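Local coordinates for protein thymidine kinase (PDB 1P73) that phosphorylates thymidine with ATP to give dTMP, probably supplying viral DNA replication through pyrimidine salvage, at residues Val8-Asp13 with Thr116-Arg121; Thr127-Ala132 with Asn195-Leu200. All coordinates share one frame; numbering follows the deposited sequence.

In the fold
Contact 1 pairs two neighbouring strands at the heart of the P-loop kinase sheet, and contact 2 packs two helices beside the thymidine site; their centres lie about 18 Å apart. Both touch the bound bisubstrate analogue, contact 1 through Arg121 and contact 2 through Phe130. The strand of 116-121 runs almost directly into the helix carrying 127-132, so the two contacts follow in series along the chain. They also meet in space: Tyr197 OH lies 2.6 Å from Asp13 OD1, probably a hydrogen bond, and Arg121 NH1 lies 3.7 Å from Phe130 CE1. The strand ends and the helix pair therefore meet beside the substrate pocket, through a polar pair and a packing contact.

Contact 1: residues Val8-Asp13 with Thr116-Arg121; sequences VRIYLD and TLVFDR. With 4TA (p1-(5'-adenosyl)p4-(5'-(2'-deoxy-thymidyl))tetraphosphate), chain N.
Tyr11 and Phe119 show how paired residues of parallel strands place their side chains together. In both, CG lies beside the backbone N and anti to the carbonyl carbon (chi1 -53° and -69°), and the side chains run alongside each other. Their planes are 22° apart but slid, and the rings barely overlap: Tyr11 CD2 rests 3.6 Å from Phe119 CB, while Tyr11 CE2 lies over a face of the Phe119 ring. On the other face of the sheet, Leu12 CD1 meets Val118 CG1 at 3.5 Å, and Ile10 CD1 reaches Thr116 CG2 at 3.6 Å. Backbone hydrogen bonds alternate between the strands, from Leu117 N to Val8 O (3.0 Å) as far as Arg121 N to Leu12 O (2.7 Å). Beyond this last bond the extended Arg121 side chain crosses that of Asp13 at about a right angle, and its NH1 makes a salt bridge with OD1. Arg121 NH2 donates a nearly straight hydrogen bond to O2D of the ligand (3.1 Å), while NE forms a salt bridge with Glu42, the predicted proton acceptor. Asp120 forms a salt bridge with Lys20 of the P-loop. The pair lies between strands 37-40 and 159-165, with helix 73-99 covering the Tyr11 and Phe119 face.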
loop_
_atom_site.group_PDB
_atom_site.type_symbol
_atom_site.label_atom_id
_atom_site.label_comp_id
_atom_site.label_asym_id
_atom_site.label_seq_id
_atom_site.Cartn_x
_atom_site.Cartn_y
_atom_site.Cartn_z
ATOM N N VAL B 8 -12.897 20.750 -7.122
ATOM C CA VAL B 8 -13.753 19.664 -6.671
ATOM C C VAL B 8 -13.240 18.415 -7.358
ATOM O O VAL B 8 -13.184 18.371 -8.579
ATOM C CB VAL B 8 -15.248 19.875 -7.045
ATOM C CG1 VAL B 8 -16.049 18.587 -6.848
ATOM C CG2 VAL B 8 -15.853 20.996 -6.248
ATOM N N ARG B 9 -12.850 17.421 -6.572
ATOM C CA ARG B 9 -12.403 16.153 -7.108
ATOM C C ARG B 9 -13.405 15.034 -6.831
ATOM O O ARG B 9 -13.935 14.920 -5.712
ATOM C CB ARG B 9 -11.005 15.816 -6.587
ATOM C CG ARG B 9 -10.911 15.125 -5.255
ATOM C CD ARG B 9 -9.504 15.038 -4.806
ATOM N NE ARG B 9 -9.348 14.499 -3.460
ATOM C CZ ARG B 9 -9.142 15.230 -2.367
ATOM N NH1 ARG B 9 -9.100 16.556 -2.449
ATOM N NH2 ARG B 9 -8.993 14.634 -1.185
ATOM N N ILE B 10 -13.649 14.231 -7.872
ATOM C CA ILE B 10 -14.657 13.169 -7.900
ATOM C C ILE B 10 -14.045 11.843 -8.359
ATOM O O ILE B 10 -13.545 11.736 -9.474
ATOM C CB ILE B 10 -15.763 13.545 -8.893
ATOM C CG1 ILE B 10 -16.450 14.847 -8.477
ATOM C CG2 ILE B 10 -16.794 12.423 -9.022
ATOM C CD1 ILE B 10 -17.031 15.640 -9.651
ATOM N N TYR B 11 -14.091 10.823 -7.512
ATOM C CA TYR B 11 -13.806 9.469 -7.967
ATOM C C TYR B 11 -15.111 8.778 -8.362
ATOM O O TYR B 11 -16.012 8.625 -7.528
ATOM C CB TYR B 11 -13.084 8.681 -6.883
ATOM C CG TYR B 11 -11.861 9.373 -6.348
ATOM C CD1 TYR B 11 -11.961 10.305 -5.311
ATOM C CD2 TYR B 11 -10.589 9.099 -6.875
ATOM C CE1 TYR B 11 -10.833 10.942 -4.817
ATOM C CE2 TYR B 11 -9.460 9.736 -6.388
ATOM C CZ TYR B 11 -9.590 10.653 -5.364
ATOM O OH TYR B 11 -8.481 11.298 -4.874
ATOM N N LEU B 12 -15.217 8.388 -9.633
ATOM C CA LEU B 12 -16.359 7.615 -10.115
ATOM C C LEU B 12 -16.032 6.154 -9.958
ATOM O O LEU B 12 -15.006 5.714 -10.445
ATOM C CB LEU B 12 -16.642 7.905 -11.585
ATOM C CG LEU B 12 -17.104 9.307 -12.007
ATOM C CD1 LEU B 12 -17.170 9.359 -13.524
ATOM C CD2 LEU B 12 -18.454 9.686 -11.417
ATOM N N ASP B 13 -16.882 5.398 -9.265
ATOM C CA ASP B 13 -16.610 3.980 -9.029
ATOM C C ASP B 13 -17.871 3.141 -9.157
ATOM O O ASP B 13 -18.975 3.688 -9.290
ATOM C CB ASP B 13 -15.974 3.766 -7.651
ATOM C CG ASP B 13 -14.839 2.725 -7.674
ATOM O OD1 ASP B 13 -14.995 1.661 -8.326
ATOM O OD2 ASP B 13 -13.755 2.889 -7.063
ATOM N N THR B 116 -12.887 21.059 -11.981
ATOM C CA THR B 116 -13.289 19.737 -11.526
ATOM C C THR B 116 -12.339 18.668 -12.067
ATOM O O THR B 116 -11.972 18.690 -13.245
ATOM C CB THR B 116 -14.737 19.408 -11.987
ATOM O OG1 THR B 116 -15.684 20.150 -11.208
ATOM C CG2 THR B 116 -15.106 17.950 -11.660
ATOM N N LEU B 117 -11.961 17.734 -11.195
ATOM C CA LEU B 117 -11.209 16.563 -11.579
ATOM C C LEU B 117 -12.142 15.355 -11.473
ATOM O O LEU B 117 -12.914 15.249 -10.517
ATOM C CB LEU B 117 -10.015 16.375 -10.651
ATOM C CG LEU B 117 -9.115 17.536 -10.225
ATOM C CD1 LEU B 117 -8.076 17.016 -9.224
ATOM C CD2 LEU B 117 -8.418 18.224 -11.399
ATOM N N VAL B 118 -12.078 14.453 -12.450
ATOM C CA VAL B 118 -12.886 13.250 -12.439
ATOM C C VAL B 118 -11.956 12.079 -12.619
ATOM O O VAL B 118 -11.227 12.010 -13.592
ATOM C CB VAL B 118 -13.962 13.255 -13.558
ATOM C CG1 VAL B 118 -14.708 11.910 -13.604
ATOM C CG2 VAL B 118 -14.950 14.423 -13.376
ATOM N N PHE B 119 -11.946 11.167 -11.662
ATOM C CA PHE B 119 -11.057 10.005 -11.739
ATOM C C PHE B 119 -11.903 8.771 -11.962
ATOM O O PHE B 119 -12.899 8.548 -11.251
ATOM C CB PHE B 119 -10.274 9.808 -10.440
ATOM C CG PHE B 119 -9.245 10.863 -10.163
ATOM C CD1 PHE B 119 -9.598 12.052 -9.526
ATOM C CD2 PHE B 119 -7.907 10.649 -10.487
ATOM C CE1 PHE B 119 -8.621 13.022 -9.244
ATOM C CE2 PHE B 119 -6.939 11.614 -10.210
ATOM C CZ PHE B 119 -7.296 12.792 -9.582
ATOM N N ASP B 120 -11.520 7.974 -12.949
ATOM C CA ASP B 120 -12.126 6.671 -13.123
ATOM C C ASP B 120 -11.568 5.709 -12.071
ATOM O O ASP B 120 -10.456 5.192 -12.210
ATOM C CB ASP B 120 -11.881 6.144 -14.529
ATOM C CG ASP B 120 -12.789 4.995 -14.871
ATOM O OD1 ASP B 120 -13.109 4.194 -13.964
ATOM O OD2 ASP B 120 -13.248 4.811 -16.018
ATOM N N ARG B 121 -12.345 5.503 -11.015
ATOM C CA ARG B 121 -12.019 4.611 -9.911
ATOM C C ARG B 121 -11.112 5.245 -8.882
ATOM O O ARG B 121 -10.146 5.916 -9.225
ATOM C CB ARG B 121 -11.424 3.280 -10.381
ATOM C CG ARG B 121 -12.393 2.407 -11.163
ATOM C CD ARG B 121 -12.020 0.958 -11.163
ATOM N NE ARG B 121 -13.027 0.208 -11.898
ATOM C CZ ARG B 121 -14.152 -0.260 -11.375
ATOM N NH1 ARG B 121 -14.437 -0.089 -10.090
ATOM N NH2 ARG B 121 -15.003 -0.912 -12.156
HETATM C C5M 4TA N . -10.198 -2.312 -10.597
HETATM C C5 4TA N . -10.243 -3.775 -10.924
HETATM C C6 4TA N . -10.719 -4.205 -12.158
HETATM N N1 4TA N . -10.762 -5.523 -12.443
HETATM C C1B 4TA N . -11.248 -5.987 -13.752
HETATM C C2B 4TA N . -12.764 -6.019 -13.891
HETATM C C3B 4TA N . -13.000 -5.783 -15.379
HETATM O O3B 4TA N . -13.324 -6.987 -16.072
HETATM C C4B 4TA N . -11.689 -5.221 -15.921
HETATM C C5B 4TA N . -11.867 -3.836 -16.533
HETATM O "O5'" 4TA N . -12.637 -2.990 -15.672
HETATM P PD 4TA N . -13.364 -1.670 -16.261
HETATM O O2D 4TA N . -14.060 -0.923 -15.130
HETATM O O1D 4TA N . -12.326 -0.995 -17.127
HETATM O OCD 4TA N . -14.474 -2.299 -17.259
HETATM P PC 4TA N . -15.473 -1.418 -18.178
HETATM O O1C 4TA N . -14.662 -0.412 -18.970
HETATM O O2C 4TA N . -16.313 -2.430 -18.927
HETATM O OBC 4TA N . -16.426 -0.645 -17.103
HETATM P PB 4TA N . -17.113 0.807 -17.288
HETATM O O2B 4TA N . -16.029 1.802 -17.561
HETATM O O1B 4TA N . -18.134 1.018 -16.200
HETATM O OAB 4TA N . -18.003 0.654 -18.592
HETATM P PA 4TA N . -18.018 1.665 -19.848
HETATM O O1A 4TA N . -17.970 3.123 -19.451
HETATM O O2A 4TA N . -17.036 1.115 -20.872
HETATM O OA 4TA N . -19.525 1.328 -20.320
HETATM C "C5'" 4TA N . -19.985 -0.034 -20.298
HETATM C "C4'" 4TA N . -20.560 -0.489 -21.645
HETATM O "O1'" 4TA N . -21.904 -0.011 -21.801
HETATM C "C1'" 4TA N . -21.973 1.048 -22.763
HETATM C "C2'" 4TA N . -20.554 1.256 -23.297
HETATM O "O2'" 4TA N . -20.522 1.461 -24.704
HETATM C "C3'" 4TA N . -19.776 0.025 -22.842
HETATM O "O3'" 4TA N . -19.763 -0.998 -23.829
HETATM N N9A 4TA N . -22.446 2.281 -22.081
HETATM C C8A 4TA N . -21.849 3.191 -21.265
HETATM N N7A 4TA N . -22.740 4.175 -20.886
HETATM C C5A 4TA N . -23.917 3.804 -21.520
HETATM C C4A 4TA N . -23.711 2.669 -22.223
HETATM N N3A 4TA N . -24.700 2.074 -22.950
HETATM C C2A 4TA N . -25.925 2.637 -22.972
HETATM N N1A 4TA N . -26.165 3.774 -22.279
HETATM C C6A 4TA N . -25.180 4.376 -21.548
HETATM N N6A 4TA N . -25.404 5.517 -20.845
HETATM O "O4'" 4TA N . -10.763 -5.176 -14.828
HETATM C C2 4TA N . -10.303 -6.489 -11.491
HETATM O O2 4TA N . -10.335 -7.720 -11.762
HETATM N N3 4TA N . -9.829 -6.105 -10.271
HETATM C C4 4TA N . -9.778 -4.794 -9.944
HETATM O O4 4TA N . -9.337 -4.455 -8.830
#

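Contact 2: residues Thr127-Ala132 with Asn195-Leu200. With 4TA (p1-(5'-adenosyl)p4-(5'-(2'-deoxy-thymidyl))tetraphosphate), chain N.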
loop_
_atom_site.group_PDB
_atom_site.type_symbol
_atom_site.label_atom_id
_atom_site.label_comp_id
_atom_site.label_asym_id
_atom_site.label_seq_id
_atom_site.Cartn_x
_atom_site.Cartn_y
_atom_site.Cartn_z
ATOM N N THR B 127 -8.089 -2.246 -3.917
ATOM C CA THR B 127 -7.550 -2.695 -2.640
ATOM C C THR B 127 -8.618 -3.267 -1.725
ATOM O O THR B 127 -8.306 -4.087 -0.858
ATOM C CB THR B 127 -6.755 -1.567 -1.922
ATOM O OG1 THR B 127 -7.636 -0.485 -1.589
ATOM C CG2 THR B 127 -5.696 -0.945 -2.863
ATOM N N VAL B 128 -9.870 -2.839 -1.886
ATOM C CA VAL B 128 -10.933 -3.324 -0.998
ATOM C C VAL B 128 -12.026 -4.132 -1.720
ATOM O O VAL B 128 -12.169 -5.344 -1.478
ATOM C CB VAL B 128 -11.560 -2.189 -0.136
ATOM C CG1 VAL B 128 -12.589 -2.751 0.826
ATOM C CG2 VAL B 128 -10.494 -1.428 0.636
ATOM N N CYS B 129 -12.767 -3.458 -2.607
ATOM C CA CYS B 129 -14.003 -3.990 -3.173
ATOM C C CYS B 129 -13.822 -5.254 -3.983
ATOM O O CYS B 129 -14.459 -6.266 -3.691
ATOM C CB CYS B 129 -14.699 -2.946 -4.031
ATOM S SG CYS B 129 -15.127 -1.470 -3.117
ATOM N N PHE B 130 -12.969 -5.189 -5.003
ATOM C CA PHE B 130 -12.719 -6.342 -5.865
ATOM C C PHE B 130 -12.134 -7.546 -5.094
ATOM O O PHE B 130 -12.619 -8.660 -5.252
ATOM C CB PHE B 130 -11.896 -5.958 -7.106
ATOM C CG PHE B 130 -12.737 -5.462 -8.264
ATOM C CD1 PHE B 130 -13.169 -4.125 -8.316
ATOM C CD2 PHE B 130 -13.116 -6.332 -9.299
ATOM C CE1 PHE B 130 -13.965 -3.662 -9.398
ATOM C CE2 PHE B 130 -13.919 -5.887 -10.366
ATOM C CZ PHE B 130 -14.344 -4.555 -10.419
ATOM N N PRO B 131 -11.136 -7.337 -4.234
ATOM C CA PRO B 131 -10.668 -8.429 -3.372
ATOM C C PRO B 131 -11.776 -8.952 -2.442
ATOM O O PRO B 131 -11.857 -10.172 -2.281
ATOM C CB PRO B 131 -9.525 -7.783 -2.576
ATOM C CG PRO B 131 -9.099 -6.668 -3.394
ATOM C CD PRO B 131 -10.354 -6.106 -4.001
ATOM N N ALA B 132 -12.606 -8.070 -1.873
ATOM C CA ALA B 132 -13.705 -8.492 -0.999
ATOM C C ALA B 132 -14.628 -9.463 -1.726
ATOM O O ALA B 132 -14.921 -10.546 -1.212
ATOM C CB ALA B 132 -14.476 -7.311 -0.481
ATOM N N ASN B 195 -23.254 -6.124 -4.546
ATOM C CA ASN B 195 -23.486 -6.035 -3.100
ATOM C C ASN B 195 -22.329 -5.369 -2.369
ATOM O O ASN B 195 -22.534 -4.561 -1.455
ATOM C CB ASN B 195 -23.719 -7.420 -2.488
ATOM C CG ASN B 195 -25.047 -8.022 -2.885
ATOM O OD1 ASN B 195 -26.021 -7.312 -3.099
ATOM N ND2 ASN B 195 -25.090 -9.341 -2.978
ATOM N N VAL B 196 -21.108 -5.726 -2.766
ATOM C CA VAL B 196 -19.902 -5.166 -2.161
ATOM C C VAL B 196 -19.909 -3.630 -2.265
ATOM O O VAL B 196 -19.551 -2.935 -1.309
ATOM C CB VAL B 196 -18.628 -5.803 -2.792
ATOM C CG1 VAL B 196 -17.389 -4.977 -2.518
ATOM C CG2 VAL B 196 -18.442 -7.244 -2.296
ATOM N N TYR B 197 -20.340 -3.107 -3.414
ATOM C CA TYR B 197 -20.407 -1.655 -3.599
ATOM C C TYR B 197 -21.527 -1.004 -2.790
ATOM O O TYR B 197 -21.419 0.166 -2.405
ATOM C CB TYR B 197 -20.494 -1.264 -5.082
ATOM C CG TYR B 197 -19.141 -1.117 -5.719
ATOM C CD1 TYR B 197 -18.391 0.030 -5.536
ATOM C CD2 TYR B 197 -18.602 -2.147 -6.467
ATOM C CE1 TYR B 197 -17.144 0.157 -6.097
ATOM C CE2 TYR B 197 -17.357 -2.049 -7.030
ATOM C CZ TYR B 197 -16.629 -0.894 -6.854
ATOM O OH TYR B 197 -15.385 -0.790 -7.438
ATOM N N PHE B 198 -22.593 -1.752 -2.524
ATOM C CA PHE B 198 -23.609 -1.257 -1.603
ATOM C C PHE B 198 -23.051 -1.263 -0.187
ATOM O O PHE B 198 -23.251 -0.290 0.556
ATOM C CB PHE B 198 -24.918 -2.032 -1.714
ATOM C CG PHE B 198 -25.770 -1.608 -2.886
ATOM C CD1 PHE B 198 -26.183 -2.538 -3.839
ATOM C CD2 PHE B 198 -26.154 -0.273 -3.039
ATOM C CE1 PHE B 198 -26.949 -2.145 -4.923
ATOM C CE2 PHE B 198 -26.926 0.127 -4.111
ATOM C CZ PHE B 198 -27.325 -0.810 -5.055
ATOM N N MET B 199 -22.316 -2.322 0.172
ATOM C CA MET B 199 -21.613 -2.358 1.457
ATOM C C MET B 199 -20.656 -1.171 1.621
ATOM O O MET B 199 -20.502 -0.653 2.728
ATOM C CB MET B 199 -20.851 -3.666 1.664
ATOM C CG MET B 199 -21.698 -4.930 1.737
ATOM S SD MET B 199 -20.619 -6.414 1.796
ATOM C CE MET B 199 -21.540 -7.639 0.956
ATOM N N LEU B 200 -20.019 -0.735 0.529
ATOM C CA LEU B 200 -19.137 0.433 0.578
ATOM C C LEU B 200 -19.918 1.720 0.819
ATOM O O LEU B 200 -19.544 2.528 1.688
ATOM C CB LEU B 200 -18.289 0.563 -0.694
ATOM C CG LEU B 200 -17.346 1.785 -0.747
ATOM C CD1 LEU B 200 -16.301 1.758 0.385
ATOM C CD2 LEU B 200 -16.674 1.934 -2.110
HETATM C C5M 4TA N . -10.198 -2.312 -10.597
HETATM C C5 4TA N . -10.243 -3.775 -10.924
HETATM C C6 4TA N . -10.719 -4.205 -12.158
HETATM N N1 4TA N . -10.762 -5.523 -12.443
HETATM C C1B 4TA N . -11.248 -5.987 -13.752
HETATM C C2B 4TA N . -12.764 -6.019 -13.891
HETATM C C3B 4TA N . -13.000 -5.783 -15.379
HETATM O O3B 4TA N . -13.324 -6.987 -16.072
HETATM C C4B 4TA N . -11.689 -5.221 -15.921
HETATM C C5B 4TA N . -11.867 -3.836 -16.533
HETATM O "O5'" 4TA N . -12.637 -2.990 -15.672
HETATM P PD 4TA N . -13.364 -1.670 -16.261
HETATM O O2D 4TA N . -14.060 -0.923 -15.130
HETATM O O1D 4TA N . -12.326 -0.995 -17.127
HETATM O OCD 4TA N . -14.474 -2.299 -17.259
HETATM P PC 4TA N . -15.473 -1.418 -18.178
HETATM O O1C 4TA N . -14.662 -0.412 -18.970
HETATM O O2C 4TA N . -16.313 -2.430 -18.927
HETATM O OBC 4TA N . -16.426 -0.645 -17.103
HETATM P PB 4TA N . -17.113 0.807 -17.288
HETATM O O2B 4TA N . -16.029 1.802 -17.561
HETATM O O1B 4TA N . -18.134 1.018 -16.200
HETATM O OAB 4TA N . -18.003 0.654 -18.592
HETATM P PA 4TA N . -18.018 1.665 -19.848
HETATM O O1A 4TA N . -17.970 3.123 -19.451
HETATM O O2A 4TA N . -17.036 1.115 -20.872
HETATM O OA 4TA N . -19.525 1.328 -20.320
HETATM C "C5'" 4TA N . -19.985 -0.034 -20.298
HETATM C "C4'" 4TA N . -20.560 -0.489 -21.645
HETATM O "O1'" 4TA N . -21.904 -0.011 -21.801
HETATM C "C1'" 4TA N . -21.973 1.048 -22.763
HETATM C "C2'" 4TA N . -20.554 1.256 -23.297
HETATM O "O2'" 4TA N . -20.522 1.461 -24.704
HETATM C "C3'" 4TA N . -19.776 0.025 -22.842
HETATM O "O3'" 4TA N . -19.763 -0.998 -23.829
HETATM N N9A 4TA N . -22.446 2.281 -22.081
HETATM C C8A 4TA N . -21.849 3.191 -21.265
HETATM N N7A 4TA N . -22.740 4.175 -20.886
HETATM C C5A 4TA N . -23.917 3.804 -21.520
HETATM C C4A 4TA N . -23.711 2.669 -22.223
HETATM N N3A 4TA N . -24.700 2.074 -22.950
HETATM C C2A 4TA N . -25.925 2.637 -22.972
HETATM N N1A 4TA N . -26.165 3.774 -22.279
HETATM C C6A 4TA N . -25.180 4.376 -21.548
HETATM N N6A 4TA N . -25.404 5.517 -20.845
HETATM O "O4'" 4TA N . -10.763 -5.176 -14.828
HETATM C C2 4TA N . -10.303 -6.489 -11.491
HETATM O O2 4TA N . -10.335 -7.720 -11.762
HETATM N N3 4TA N . -9.829 -6.105 -10.271
HETATM C C4 4TA N . -9.778 -4.794 -9.944
HETATM O O4 4TA N . -9.337 -4.455 -8.830
#
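Cys129 packs against Val196, Tyr197 and Leu200 of the opposing helix. Its SG lies beside the backbone N (chi1 -60°), which carries the sulfur over one face of the Tyr197 ring, 22° off the ring normal and displaced toward the rim, where CE1 is 3.9 Å away. The same SG meets Leu200 CD2 at 3.9 Å, and Cys129 CB meets Val196 CG1 at 3.7 Å. That methyl, held anti to the backbone N, also reaches Cys129 O at 3.4 Å, so one branch of Val196 serves both side chain and backbone. Here is the dense part of an interface in which the helices run roughly antiparallel, at 145°, with axes 9.6 Å apart. In this herpesviral P-loop kinase, helix 124-137 brings Phe130 to the thymine, and helix 187-208 packs against it, with Tyr197 near Gly14 of the ATP site. The helix of 127-132 has a wider, pi-type turn at 127-129 and is kinked at Pro131; between these features Phe130 turns its ring to the substrate. The thymine lies over one face of that ring, with its C4 3.5 Å from Phe130 CG. Phe130 CE1 lies at the edge of the Tyr197 ring, 3.8 Å from Tyr197 OH; the hydroxyl itself probably hydrogen-bonds to Asp13. One turn beyond Cys129 the interface slackens: Ala132 has just a methyl to offer, and its CB stays 4.3 Å from Val196 CG1. This looser end does not open to solvent, because every residue that touches here is buried and Leu136 also packs on Val196.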